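Local structure of DMATS type aromatic prenyltransferase (Streptomyces coelicolor, 6ZS0) at residues 4-9 with 40-45; 78-83 with 138-143; 205-210 with 256-261; 286-291 with 304-309. The protein probably catalyses the transfer of a dimethylallyl group to C5 of the indole ring of tryptophan. One frame throughout, in Å; residues are numbered along the deposited sequence. Where two conformers were deposited one is given.

Contact 1 of 4, residues 4-9 with 40-45; sequences STLGSF and GPVAQR
Gly7 N gives its proton to Ala43 O at 2.7 Å, the first of two backbone hydrogen bonds that carry this contact. In the second, Leu6 N reaches Arg45 O at 3.0 Å. Both donors lie in the first turn of helix 6-20, where amides have no earlier helical carbonyl to bond, and the short 3-10 segment 41-44 and the residue after it supply the acceptors. Side-chain polar bonds come next. Thr5 is the N-cap, and with Ser8 it forms a capping box: Ser8 N bonds Thr5 OG1 at 3.0 Å, and Thr5 N bonds Ser8 OG at 2.9 Å. OG1 stands between the backbone N and the carbonyl carbon (chi1 59°), where it also meets water 1. Carbon contacts are few. Thr5 CG2 rests 3.5 Å from Gln44 O, and Leu6 CB lies 3.6 Å from Val42 O. A valine in place of Thr5 would probably leave Ser8 N without its capping acceptor and water 1 without its hydroxyl partner. The chemistry is thus mainly polar: carbonyls from the loop that follows helix 25-39 complete the start of helix 6-20 and tie it to that loop.

Contact 2 of 4, residues 78-83 with 138-143; sequences MRVLVE and LELRPG
Arg79 and Glu139 face each other as an antiparallel non-hydrogen-bonded pair, and the arginine can be followed outward from the strand. Its CB lies 3.5 Å from Leu138 O. CG sits 3.9 Å from Glu139 CA, beside the backbone N of its own residue (chi1 -64°). From CG to NE the chain is extended and crosses the glutamate side chain at a slant. CZ then lies over Glu139 CG, which is 4.1 Å above the centre of the guanidinium plane. NH2 ends 3.9 Å from Glu139 CD. Guanidinium and carboxylate are stacked with their planes only 9° apart, so no N-H points at OE1. The charges probably attract, but they do not form a salt bridge. Glu139 OE1 is instead paired with Arg141 NH1 of its own segment, through a salt bridge whose hydrogen bond is weak.

On the face of Val80 and Leu138 the contact is apolar. Val80 CG1 meets Leu138 CB at 3.9 Å, the two side chains lying side by side. In a separate apolar contact beside it, Met78 CE touches Leu140 CD1 at 3.8 Å. Three backbone bonds hold the register, among them Leu140 N to Met78 O at 2.8 Å. Water 2 extends this ladder by linking Met78 N with Leu140 O, next to the inverse gamma turn centred on Leu140.

Strand 64-70 flanks strand 77-82 on its other edge, where Arg79 touches Ser67 and Ser69. Helix 6-20 packs on Met78 and Leu140 through Leu14, and helix 25-39 packs on Leu138 through Val34.

Contact 3 of 4, residues 205-210 with 256-261; sequences VYLRHD and SCHSFT
Val205 opens the pairing with two backbone bonds to His258, the one from Val205 N to His258 O being 2.9 Å. Its CG2 touches Phe260 CE2 at 4.0 Å. Tyr206 points to the other face of the sheet, where Cys257 lies over one face of its ring. Cys257 CB is 3.9 Å from the ring centroid, a CH-pi contact, and in the conformer given SG is 4.0 Å away, a sulfur-aromatic contact. That conformer has SG anti to the backbone N (chi1 173°), which carries the sulfur toward CZ. An alanine at Tyr206 would probably open a gap beside Cys257 and take the ring face from its CB and SG. Leu207 bonds to Ser256 through the backbone in both directions, and its CD1 lies 4.0 Å from His258 CD2. His209 ends the walk: its NE2 bonds Ser256 OG at 2.7 Å, in the plane of the imidazole. That hydroxyl also bonds His258 NE2 at 2.8 Å, so Ser256 OG links two buried histidines. Strand 270-275 flanks 254-260 on its other edge, and its Phe271 meets the His258 ring. Helix 162-175 packs on Val205 and Phe260 through Leu170, while Phe190 meets the Tyr206 ring edge-to-face.

Contact 4 of 4, residues 286-291 with 304-309; sequences EALARA and VLHRAL
The His306 imidazole takes Leu288 CD2 over one face, offset toward the rim. This is a CH-pi contact, with CD2 3.5 Å from the ring centroid and 3.2 Å from His306 CD2. His306 ND1 is hydrogen-bonded to Ala302 O, one turn earlier, which would limit rotation of the ring. The motif is an antiparallel pair of helices on the outside of the ABBA barrel. The short axes of 286-291 and 304-309 run at 156° and come within 10.7 Å. No hydrogen bond crosses between the segments, and side chains alone join them. Leu288 is the central side chain, and its CG stands anti to the backbone N (chi1 -164°). The two methyls then divide the work. CD2 takes the ring, while CD1 turns to the leucines, 3.6 Å from Leu305 CG and 4.0 Å from Leu309 CD2. The Leu288 and Leu305 side chains interdigitate, each running toward the other helix. Beneath them lies the barrel wall: Ile324 of strand 324-332 touches Leu288 and Leu309, and Ala341 of strand 338-344 touches Leu305. His306 lies on the solvent side of this apolar group. Ala291 CB meets Leu305 CD2 at 3.5 Å, tighter than usual van der Waals contact.

In the fold
Contacts 2 and 3 belong to the same closed antiparallel sheet, the barrel of the ABBA fold. They lie on opposite sides of the chain's centre, their own centres about 21 Å apart. Contacts 1 and 4 concern the helices outside the barrel. Helix 6-20 relates three of the sites: its start is held in contact 1, its Leu14 packs on contact 2, and its Leu17 and Val20 touch residues of 304-309. Contact 1 is about 18 Å from contact 2, centre to centre, and about 32 Å from contact 3. The Arg79-Glu139 and Tyr206-Cys257 pairs, on the face away from the helices, probably look into the barrel, where this family binds its substrates.

Contact 1 of 4, residues 4-9 with 40-45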
loop_
_atom_site.group_PDB
_atom_site.type_symbol
_atom_site.label_atom_id
_atom_site.label_comp_id
_atom_site.label_asym_id
_atom_site.label_seq_id
_atom_site.Cartn_x
_atom_site.Cartn_y
_atom_site.Cartn_z
ATOM N N SER A 4 11.704 -3.516 22.990
ATOM C CA SER A 4 11.388 -3.436 21.547
ATOM C C SER A 4 10.925 -2.019 21.215
ATOM O O SER A 4 10.208 -1.390 22.025
ATOM C CB SER A 4 10.360 -4.452 21.157
ATOM O OG SER A 4 10.899 -5.758 21.329
ATOM N N THR A 5 11.350 -1.529 20.069
ATOM C CA THR A 5 10.983 -0.195 19.552
ATOM C C THR A 5 10.228 -0.393 18.245
ATOM O O THR A 5 10.267 -1.490 17.666
ATOM C CB THR A 5 12.207 0.705 19.368
ATOM O OG1 THR A 5 13.098 0.069 18.443
ATOM C CG2 THR A 5 12.930 0.984 20.671
ATOM N N LEU A 6 9.610 0.641 17.763
ATOM C CA LEU A 6 9.007 0.565 16.423
ATOM C C LEU A 6 10.088 0.172 15.428
ATOM O O LEU A 6 9.805 -0.673 14.556
ATOM C CB LEU A 6 8.397 1.912 16.037
ATOM C CG LEU A 6 6.942 2.092 16.422
ATOM C CD1 LEU A 6 6.496 3.498 16.075
ATOM C CD2 LEU A 6 6.042 1.037 15.746
ATOM N N GLY A 7 11.291 0.761 15.531
ATOM C CA GLY A 7 12.396 0.452 14.603
ATOM C C GLY A 7 12.875 -0.987 14.711
ATOM O O GLY A 7 13.055 -1.637 13.673
ATOM N N SER A 8 13.094 -1.505 15.920
ATOM C CA SER A 8 13.628 -2.874 16.092
ATOM C C SER A 8 12.571 -3.864 15.619
ATOM O O SER A 8 12.918 -4.861 14.956
ATOM C CB SER A 8 14.082 -3.148 17.496
ATOM O OG SER A 8 13.000 -3.264 18.408
ATOM N N PHE A 9 11.304 -3.615 15.928
ATOM C CA PHE A 9 10.214 -4.564 15.642
ATOM C C PHE A 9 9.945 -4.592 14.134
ATOM O O PHE A 9 9.930 -5.689 13.533
ATOM C CB PHE A 9 8.962 -4.207 16.442
ATOM C CG PHE A 9 7.804 -5.131 16.183
ATOM C CD1 PHE A 9 6.868 -4.842 15.204
ATOM C CD2 PHE A 9 7.638 -6.284 16.930
ATOM C CE1 PHE A 9 5.790 -5.690 14.974
ATOM C CE2 PHE A 9 6.556 -7.121 16.701
ATOM C CZ PHE A 9 5.636 -6.826 15.726
ATOM N N GLY A 40 12.677 8.028 11.086
ATOM C CA GLY A 40 13.287 9.113 11.859
ATOM C C GLY A 40 13.082 8.905 13.352
ATOM O O GLY A 40 13.254 7.801 13.853
ATOM N N PRO A 41 12.697 9.947 14.105
ATOM C CA PRO A 41 12.703 9.876 15.567
ATOM C C PRO A 41 11.879 8.729 16.144
ATOM O O PRO A 41 12.288 8.117 17.164
ATOM C CB PRO A 41 12.101 11.234 15.935
ATOM C CG PRO A 41 12.615 12.111 14.854
ATOM C CD PRO A 41 12.337 11.287 13.619
ATOM N N VAL A 42 10.743 8.403 15.519
ATOM C CA VAL A 42 9.800 7.398 16.093
ATOM C C VAL A 42 10.396 5.993 15.999
ATOM O O VAL A 42 9.853 5.117 16.672
ATOM C CB VAL A 42 8.387 7.425 15.471
ATOM C CG1 VAL A 42 7.765 8.800 15.559
ATOM C CG2 VAL A 42 8.354 6.904 14.046
ATOM N N ALA A 43 11.457 5.767 15.216
ATOM C CA ALA A 43 12.090 4.420 15.150
ATOM C C ALA A 43 12.510 4.013 16.566
ATOM O O ALA A 43 12.483 2.826 16.878
ATOM C CB ALA A 43 13.252 4.388 14.196
ATOM N N GLN A 44 12.887 4.988 17.392
ATOM C CA GLN A 44 13.418 4.748 18.750
ATOM C C GLN A 44 12.267 4.657 19.762
ATOM O O GLN A 44 12.535 4.425 20.948
ATOM C CB GLN A 44 14.425 5.833 19.124
ATOM C CG GLN A 44 15.749 5.688 18.382
ATOM C CD GLN A 44 16.819 5.134 19.292
ATOM O OE1 GLN A 44 16.970 3.915 19.449
ATOM N NE2 GLN A 44 17.556 6.038 19.933
ATOM N N ARG A 45 11.018 4.802 19.320
ATOM C CA ARG A 45 9.863 4.825 20.251
ATOM C C ARG A 45 9.622 3.435 20.805
ATOM O O ARG A 45 9.398 2.509 20.048
ATOM C CB ARG A 45 8.612 5.310 19.536
ATOM C CG ARG A 45 7.485 5.681 20.477
ATOM C CD ARG A 45 6.249 6.098 19.701
ATOM N NE ARG A 45 5.117 6.395 20.575
ATOM C CZ ARG A 45 4.897 7.552 21.180
ATOM N NH1 ARG A 45 5.749 8.555 21.029
ATOM N NH2 ARG A 45 3.823 7.701 21.946
HETATM O O HOH W 1 15.381 1.314 18.026
#

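Contact 2 of 4, residues 78-83 with 138-143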
loop_
_atom_site.group_PDB
_atom_site.type_symbol
_atom_site.label_atom_id
_atom_site.label_comp_id
_atom_site.label_asym_id
_atom_site.label_seq_id
_atom_site.Cartn_x
_atom_site.Cartn_y
_atom_site.Cartn_z
ATOM N N MET A 78 8.980 -7.351 -2.944
ATOM C CA MET A 78 8.601 -6.874 -1.602
ATOM C C MET A 78 8.569 -5.361 -1.599
ATOM O O MET A 78 9.480 -4.739 -2.177
ATOM C CB MET A 78 9.580 -7.384 -0.566
ATOM C CG MET A 78 9.285 -6.907 0.798
ATOM S SD MET A 78 10.446 -7.664 1.919
ATOM C CE MET A 78 10.132 -6.699 3.405
ATOM N N ARG A 79 7.546 -4.805 -0.968
ATOM C CA ARG A 79 7.506 -3.357 -0.679
ATOM C C ARG A 79 7.322 -3.124 0.808
ATOM O O ARG A 79 6.722 -3.955 1.508
ATOM C CB ARG A 79 6.387 -2.659 -1.441
ATOM C CG ARG A 79 6.560 -2.699 -2.941
ATOM C CD ARG A 79 5.330 -2.162 -3.634
ATOM N NE ARG A 79 5.627 -1.946 -5.038
ATOM C CZ ARG A 79 5.750 -2.917 -5.940
ATOM N NH1 ARG A 79 5.591 -4.188 -5.592
ATOM N NH2 ARG A 79 6.031 -2.611 -7.197
ATOM N N VAL A 80 7.771 -1.952 1.250
ATOM C CA VAL A 80 7.448 -1.442 2.603
ATOM C C VAL A 80 6.877 -0.043 2.450
ATOM O O VAL A 80 7.457 0.769 1.690
ATOM C CB VAL A 80 8.642 -1.438 3.556
ATOM C CG1 VAL A 80 9.786 -0.597 3.026
ATOM C CG2 VAL A 80 8.225 -0.994 4.947
ATOM N N LEU A 81 5.740 0.179 3.089
ATOM C CA LEU A 81 5.022 1.458 3.098
ATOM C C LEU A 81 5.262 2.105 4.456
ATOM O O LEU A 81 5.113 1.422 5.498
ATOM C CB LEU A 81 3.535 1.221 2.879
ATOM C CG LEU A 81 2.665 2.485 2.875
ATOM C CD1 LEU A 81 2.904 3.298 1.616
ATOM C CD2 LEU A 81 1.218 2.098 3.003
ATOM N N VAL A 82 5.644 3.375 4.472
ATOM C CA VAL A 82 5.968 4.067 5.744
ATOM C C VAL A 82 5.414 5.485 5.709
ATOM O O VAL A 82 5.340 6.101 4.623
ATOM C CB VAL A 82 7.486 4.091 6.017
ATOM C CG1 VAL A 82 8.251 4.726 4.873
ATOM C CG2 VAL A 82 7.813 4.818 7.301
ATOM N N GLU A 83 5.087 6.013 6.879
ATOM C CA GLU A 83 4.725 7.433 7.044
ATOM C C GLU A 83 5.900 8.132 7.717
ATOM O O GLU A 83 6.041 8.059 8.931
ATOM C CB GLU A 83 3.443 7.540 7.860
ATOM C CG GLU A 83 3.078 8.983 8.138
ATOM C CD GLU A 83 1.736 9.152 8.822
ATOM O OE1 GLU A 83 0.745 9.487 8.146
ATOM O OE2 GLU A 83 1.708 8.974 9.997
ATOM N N LEU A 138 8.598 1.828 -0.617
ATOM C CA LEU A 138 9.909 1.421 -1.148
ATOM C C LEU A 138 9.789 0.002 -1.713
ATOM O O LEU A 138 9.401 -0.891 -0.972
ATOM C CB LEU A 138 10.915 1.508 -0.007
ATOM C CG LEU A 138 11.096 2.932 0.529
ATOM C CD1 LEU A 138 11.715 2.957 1.902
ATOM C CD2 LEU A 138 11.904 3.752 -0.449
ATOM N N GLU A 139 10.080 -0.168 -2.997
ATOM C CA GLU A 139 10.189 -1.510 -3.612
ATOM C C GLU A 139 11.609 -2.002 -3.350
ATOM O O GLU A 139 12.577 -1.341 -3.823
ATOM C CB GLU A 139 9.920 -1.492 -5.105
ATOM C CG GLU A 139 9.844 -2.924 -5.655
ATOM C CD GLU A 139 9.898 -3.076 -7.160
ATOM O OE1 GLU A 139 9.985 -2.034 -7.856
ATOM O OE2 GLU A 139 9.884 -4.253 -7.637
ATOM N N LEU A 140 11.726 -3.078 -2.592
ATOM C CA LEU A 140 13.008 -3.593 -2.069
ATOM C C LEU A 140 13.675 -4.446 -3.153
ATOM O O LEU A 140 13.610 -5.661 -3.071
ATOM C CB LEU A 140 12.704 -4.360 -0.802
ATOM C CG LEU A 140 12.097 -3.509 0.313
ATOM C CD1 LEU A 140 12.295 -4.179 1.646
ATOM C CD2 LEU A 140 12.670 -2.090 0.328
ATOM N N ARG A 141 14.231 -3.777 -4.147
ATOM C CA ARG A 141 14.813 -4.404 -5.361
ATOM C C ARG A 141 16.173 -4.984 -5.033
ATOM O O ARG A 141 16.949 -4.378 -4.318
ATOM C CB ARG A 141 14.997 -3.386 -6.484
ATOM C CG ARG A 141 13.723 -2.680 -6.883
ATOM C CD ARG A 141 13.737 -2.291 -8.328
ATOM N NE ARG A 141 14.043 -0.890 -8.548
ATOM C CZ ARG A 141 13.185 0.010 -9.050
ATOM N NH1 ARG A 141 11.948 -0.338 -9.368
ATOM N NH2 ARG A 141 13.570 1.263 -9.232
ATOM N N PRO A 142 16.537 -6.142 -5.613
ATOM C CA PRO A 142 17.909 -6.604 -5.514
ATOM C C PRO A 142 18.880 -5.516 -5.981
ATOM O O PRO A 142 18.596 -4.838 -6.955
ATOM C CB PRO A 142 17.956 -7.837 -6.438
ATOM C CG PRO A 142 16.526 -8.299 -6.518
ATOM C CD PRO A 142 15.685 -7.039 -6.402
ATOM N N GLY A 143 19.997 -5.374 -5.277
ATOM C CA GLY A 143 21.055 -4.420 -5.621
ATOM C C GLY A 143 21.076 -3.241 -4.689
ATOM O O GLY A 143 22.021 -2.449 -4.791
HETATM O O HOH W 2 11.821 -7.482 -3.618
#

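Contact 3 of 4, residues 205-210 with 256-261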
loop_
_atom_site.group_PDB
_atom_site.type_symbol
_atom_site.label_atom_id
_atom_site.label_comp_id
_atom_site.label_asym_id
_atom_site.label_seq_id
_atom_site.Cartn_x
_atom_site.Cartn_y
_atom_site.Cartn_z
ATOM N N VAL A 205 -3.865 7.143 -9.819
ATOM C CA VAL A 205 -5.057 7.731 -9.164
ATOM C C VAL A 205 -5.823 6.598 -8.506
ATOM O O VAL A 205 -6.110 5.608 -9.171
ATOM C CB VAL A 205 -5.963 8.509 -10.135
ATOM C CG1 VAL A 205 -7.104 9.200 -9.402
ATOM C CG2 VAL A 205 -5.172 9.533 -10.941
ATOM N N TYR A 206 -6.109 6.735 -7.223
ATOM C CA TYR A 206 -6.894 5.749 -6.456
ATOM C C TYR A 206 -8.321 6.253 -6.308
ATOM O O TYR A 206 -8.524 7.457 -6.033
ATOM C CB TYR A 206 -6.269 5.482 -5.093
ATOM C CG TYR A 206 -4.997 4.702 -5.134
ATOM C CD1 TYR A 206 -3.832 5.263 -5.609
ATOM C CD2 TYR A 206 -4.964 3.385 -4.695
ATOM C CE1 TYR A 206 -2.655 4.535 -5.651
ATOM C CE2 TYR A 206 -3.783 2.665 -4.685
ATOM C CZ TYR A 206 -2.630 3.242 -5.173
ATOM O OH TYR A 206 -1.451 2.544 -5.229
ATOM N N LEU A 207 -9.286 5.349 -6.481
ATOM C CA LEU A 207 -10.715 5.616 -6.265
ATOM C C LEU A 207 -11.205 4.731 -5.134
ATOM O O LEU A 207 -10.809 3.556 -5.095
ATOM C CB LEU A 207 -11.508 5.299 -7.542
ATOM C CG LEU A 207 -11.568 6.396 -8.607
ATOM C CD1 LEU A 207 -10.214 6.853 -9.028
ATOM C CD2 LEU A 207 -12.330 5.892 -9.827
ATOM N N ARG A 208 -12.083 5.270 -4.307
ATOM C CA ARG A 208 -12.850 4.515 -3.288
ATOM C C ARG A 208 -14.128 3.982 -3.946
ATOM O O ARG A 208 -14.740 4.742 -4.732
ATOM C CB ARG A 208 -13.196 5.453 -2.132
ATOM C CG ARG A 208 -13.558 4.756 -0.827
ATOM C CD ARG A 208 -13.806 5.758 0.301
ATOM N NE ARG A 208 -13.267 7.083 -0.001
ATOM C CZ ARG A 208 -12.147 7.623 0.499
ATOM N NH1 ARG A 208 -11.777 8.818 0.081
ATOM N NH2 ARG A 208 -11.405 6.987 1.400
ATOM N N HIS A 209 -14.525 2.759 -3.628
ATOM C CA HIS A 209 -15.772 2.163 -4.186
ATOM C C HIS A 209 -16.582 1.601 -3.035
ATOM O O HIS A 209 -16.224 0.570 -2.499
ATOM C CB HIS A 209 -15.454 1.104 -5.241
ATOM C CG HIS A 209 -14.677 1.624 -6.396
ATOM N ND1 HIS A 209 -15.232 2.456 -7.358
ATOM C CD2 HIS A 209 -13.371 1.467 -6.728
ATOM C CE1 HIS A 209 -14.299 2.782 -8.222
ATOM N NE2 HIS A 209 -13.154 2.198 -7.851
ATOM N N ASP A 210 -17.618 2.301 -2.633
ATOM C CA ASP A 210 -18.530 1.837 -1.572
ATOM C C ASP A 210 -19.490 0.787 -2.141
ATOM O O ASP A 210 -20.012 1.001 -3.264
ATOM C CB ASP A 210 -19.290 3.018 -0.988
ATOM C CG ASP A 210 -18.427 4.113 -0.387
ATOM O OD1 ASP A 210 -17.236 3.886 -0.185
ATOM O OD2 ASP A 210 -18.984 5.210 -0.131
ATOM N N SER A 256 -9.754 1.112 -6.244
ATOM C CA SER A 256 -9.086 0.822 -7.526
ATOM C C SER A 256 -7.969 1.838 -7.718
ATOM O O SER A 256 -8.070 2.950 -7.169
ATOM C CB SER A 256 -10.050 0.799 -8.702
ATOM O OG SER A 256 -10.685 2.061 -8.862
ATOM N N CYS A 257 -6.968 1.470 -8.472
ATOM C CA CYS A 257 -5.842 2.334 -8.864
ATOM C C CYS A 257 -5.794 2.378 -10.409
ATOM O O CYS A 257 -5.944 1.291 -11.007
ATOM C CB CYS A 257 -4.558 1.755 -8.277
ATOM S SG CYS A 257 -3.049 2.569 -8.834
ATOM N N HIS A 258 -5.588 3.544 -10.989
ATOM C CA HIS A 258 -5.518 3.749 -12.461
ATOM C C HIS A 258 -4.199 4.424 -12.756
ATOM O O HIS A 258 -3.996 5.554 -12.233
ATOM C CB HIS A 258 -6.744 4.553 -12.909
ATOM C CG HIS A 258 -7.998 3.932 -12.397
ATOM N ND1 HIS A 258 -8.763 3.094 -13.171
ATOM C CD2 HIS A 258 -8.572 3.959 -11.172
ATOM C CE1 HIS A 258 -9.766 2.640 -12.454
ATOM N NE2 HIS A 258 -9.673 3.159 -11.205
ATOM N N SER A 259 -3.368 3.753 -13.542
ATOM C CA SER A 259 -1.954 4.099 -13.789
ATOM C C SER A 259 -1.875 4.799 -15.139
ATOM O O SER A 259 -2.284 4.175 -16.137
ATOM C CB SER A 259 -1.067 2.867 -13.749
ATOM O OG SER A 259 -0.921 2.407 -12.401
ATOM N N PHE A 260 -1.387 6.049 -15.132
ATOM C CA PHE A 260 -1.044 6.856 -16.334
ATOM C C PHE A 260 0.486 6.934 -16.471
ATOM O O PHE A 260 1.138 7.577 -15.615
ATOM C CB PHE A 260 -1.689 8.233 -16.204
ATOM C CG PHE A 260 -3.185 8.208 -16.065
ATOM C CD1 PHE A 260 -4.002 8.243 -17.189
ATOM C CD2 PHE A 260 -3.784 8.145 -14.813
ATOM C CE1 PHE A 260 -5.383 8.226 -17.064
ATOM C CE2 PHE A 260 -5.169 8.125 -14.691
ATOM C CZ PHE A 260 -5.967 8.163 -15.818
ATOM N N THR A 261 1.042 6.306 -17.513
ATOM C CA THR A 261 2.511 6.151 -17.701
ATOM C C THR A 261 2.961 6.656 -19.076
ATOM O O THR A 261 4.077 7.207 -19.147
ATOM C CB THR A 261 2.921 4.695 -17.487
ATOM O OG1 THR A 261 2.256 3.922 -18.486
ATOM C CG2 THR A 261 2.567 4.214 -16.094
#

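Contact 4 of 4, residues 286-291 with 304-309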
loop_
_atom_site.group_PDB
_atom_site.type_symbol
_atom_site.label_atom_id
_atom_site.label_comp_id
_atom_site.label_asym_id
_atom_site.label_seq_id
_atom_site.Cartn_x
_atom_site.Cartn_y
_atom_site.Cartn_z
ATOM N N GLU A 286 -8.258 -18.191 6.840
ATOM C CA GLU A 286 -9.205 -18.020 5.715
ATOM C C GLU A 286 -8.627 -17.034 4.706
ATOM O O GLU A 286 -8.706 -17.293 3.528
ATOM C CB GLU A 286 -10.550 -17.528 6.217
ATOM C CG GLU A 286 -11.323 -18.572 6.970
ATOM C CD GLU A 286 -12.778 -18.202 7.193
ATOM O OE1 GLU A 286 -13.152 -17.051 6.918
ATOM O OE2 GLU A 286 -13.538 -19.074 7.653
ATOM N N ALA A 287 -8.067 -15.910 5.160
ATOM C CA ALA A 287 -7.461 -14.933 4.225
ATOM C C ALA A 287 -6.350 -15.614 3.413
ATOM O O ALA A 287 -6.281 -15.373 2.193
ATOM C CB ALA A 287 -6.982 -13.724 4.976
ATOM N N LEU A 288 -5.511 -16.427 4.072
ATOM C CA LEU A 288 -4.374 -17.133 3.437
ATOM C C LEU A 288 -4.928 -18.130 2.408
ATOM O O LEU A 288 -4.392 -18.196 1.270
ATOM C CB LEU A 288 -3.509 -17.819 4.506
ATOM C CG LEU A 288 -2.109 -18.251 4.046
ATOM C CD1 LEU A 288 -1.250 -17.055 3.671
ATOM C CD2 LEU A 288 -1.379 -19.040 5.126
ATOM N N ALA A 289 -5.986 -18.847 2.770
ATOM C CA ALA A 289 -6.621 -19.835 1.875
ATOM C C ALA A 289 -7.131 -19.132 0.595
ATOM O O ALA A 289 -6.847 -19.622 -0.538
ATOM C CB ALA A 289 -7.708 -20.562 2.621
ATOM N N ARG A 290 -7.810 -17.992 0.741
ATOM C CA ARG A 290 -8.335 -17.221 -0.413
ATOM C C ARG A 290 -7.175 -16.668 -1.229
ATOM O O ARG A 290 -7.210 -16.759 -2.450
ATOM C CB ARG A 290 -9.226 -16.077 0.061
ATOM C CG ARG A 290 -10.505 -16.548 0.721
ATOM C CD ARG A 290 -11.397 -15.411 1.154
ATOM N NE ARG A 290 -12.444 -15.830 2.062
ATOM C CZ ARG A 290 -13.294 -14.998 2.654
ATOM N NH1 ARG A 290 -13.270 -13.702 2.369
ATOM N NH2 ARG A 290 -14.178 -15.463 3.513
ATOM N N ALA A 291 -6.151 -16.112 -0.582
ATOM C CA ALA A 291 -4.969 -15.627 -1.321
ATOM C C ALA A 291 -4.365 -16.767 -2.141
ATOM O O ALA A 291 -3.961 -16.529 -3.317
ATOM C CB ALA A 291 -3.973 -15.067 -0.367
ATOM N N VAL A 304 5.383 -19.239 -0.474
ATOM C CA VAL A 304 6.135 -18.041 0.000
ATOM C C VAL A 304 5.205 -17.200 0.884
ATOM O O VAL A 304 5.663 -16.717 1.909
ATOM C CB VAL A 304 6.743 -17.217 -1.154
ATOM C CG1 VAL A 304 7.169 -15.826 -0.720
ATOM C CG2 VAL A 304 7.932 -17.923 -1.782
ATOM N N LEU A 305 3.931 -17.059 0.525
ATOM C CA LEU A 305 2.997 -16.232 1.335
ATOM C C LEU A 305 2.767 -16.889 2.700
ATOM O O LEU A 305 2.672 -16.151 3.683
ATOM C CB LEU A 305 1.690 -16.017 0.585
ATOM C CG LEU A 305 0.676 -15.119 1.300
ATOM C CD1 LEU A 305 1.184 -13.681 1.473
ATOM C CD2 LEU A 305 -0.639 -15.113 0.545
ATOM N N HIS A 306 2.727 -18.226 2.772
ATOM C CA HIS A 306 2.621 -18.947 4.075
ATOM C C HIS A 306 3.845 -18.641 4.945
ATOM O O HIS A 306 3.669 -18.365 6.144
ATOM C CB HIS A 306 2.446 -20.458 3.876
ATOM C CG HIS A 306 1.135 -20.829 3.291
ATOM N ND1 HIS A 306 0.766 -20.454 2.025
ATOM C CD2 HIS A 306 0.109 -21.557 3.782
ATOM C CE1 HIS A 306 -0.432 -20.913 1.760
ATOM N NE2 HIS A 306 -0.852 -21.615 2.815
ATOM N N ARG A 307 5.040 -18.655 4.368
ATOM C CA ARG A 307 6.277 -18.316 5.109
ATOM C C ARG A 307 6.261 -16.833 5.497
ATOM O O ARG A 307 6.763 -16.515 6.584
ATOM C CB ARG A 307 7.516 -18.649 4.282
ATOM C CG ARG A 307 7.673 -20.145 4.055
ATOM C CD ARG A 307 9.011 -20.509 3.443
ATOM N NE ARG A 307 8.868 -20.849 2.032
ATOM C CZ ARG A 307 9.501 -20.255 1.018
ATOM N NH1 ARG A 307 10.356 -19.255 1.225
ATOM N NH2 ARG A 307 9.272 -20.679 -0.213
ATOM N N ALA A 308 5.709 -15.970 4.636
ATOM C CA ALA A 308 5.656 -14.510 4.886
ATOM C C ALA A 308 4.848 -14.249 6.157
ATOM O O ALA A 308 5.278 -13.455 6.974
ATOM C CB ALA A 308 5.070 -13.808 3.695
ATOM N N LEU A 309 3.688 -14.872 6.315
ATOM C CA LEU A 309 2.886 -14.661 7.535
ATOM C C LEU A 309 3.678 -15.069 8.782
ATOM O O LEU A 309 3.686 -14.295 9.730
ATOM C CB LEU A 309 1.527 -15.357 7.431
ATOM C CG LEU A 309 0.415 -14.394 7.051
ATOM C CD1 LEU A 309 0.690 -13.820 5.668
ATOM C CD2 LEU A 309 -0.950 -15.064 7.114
#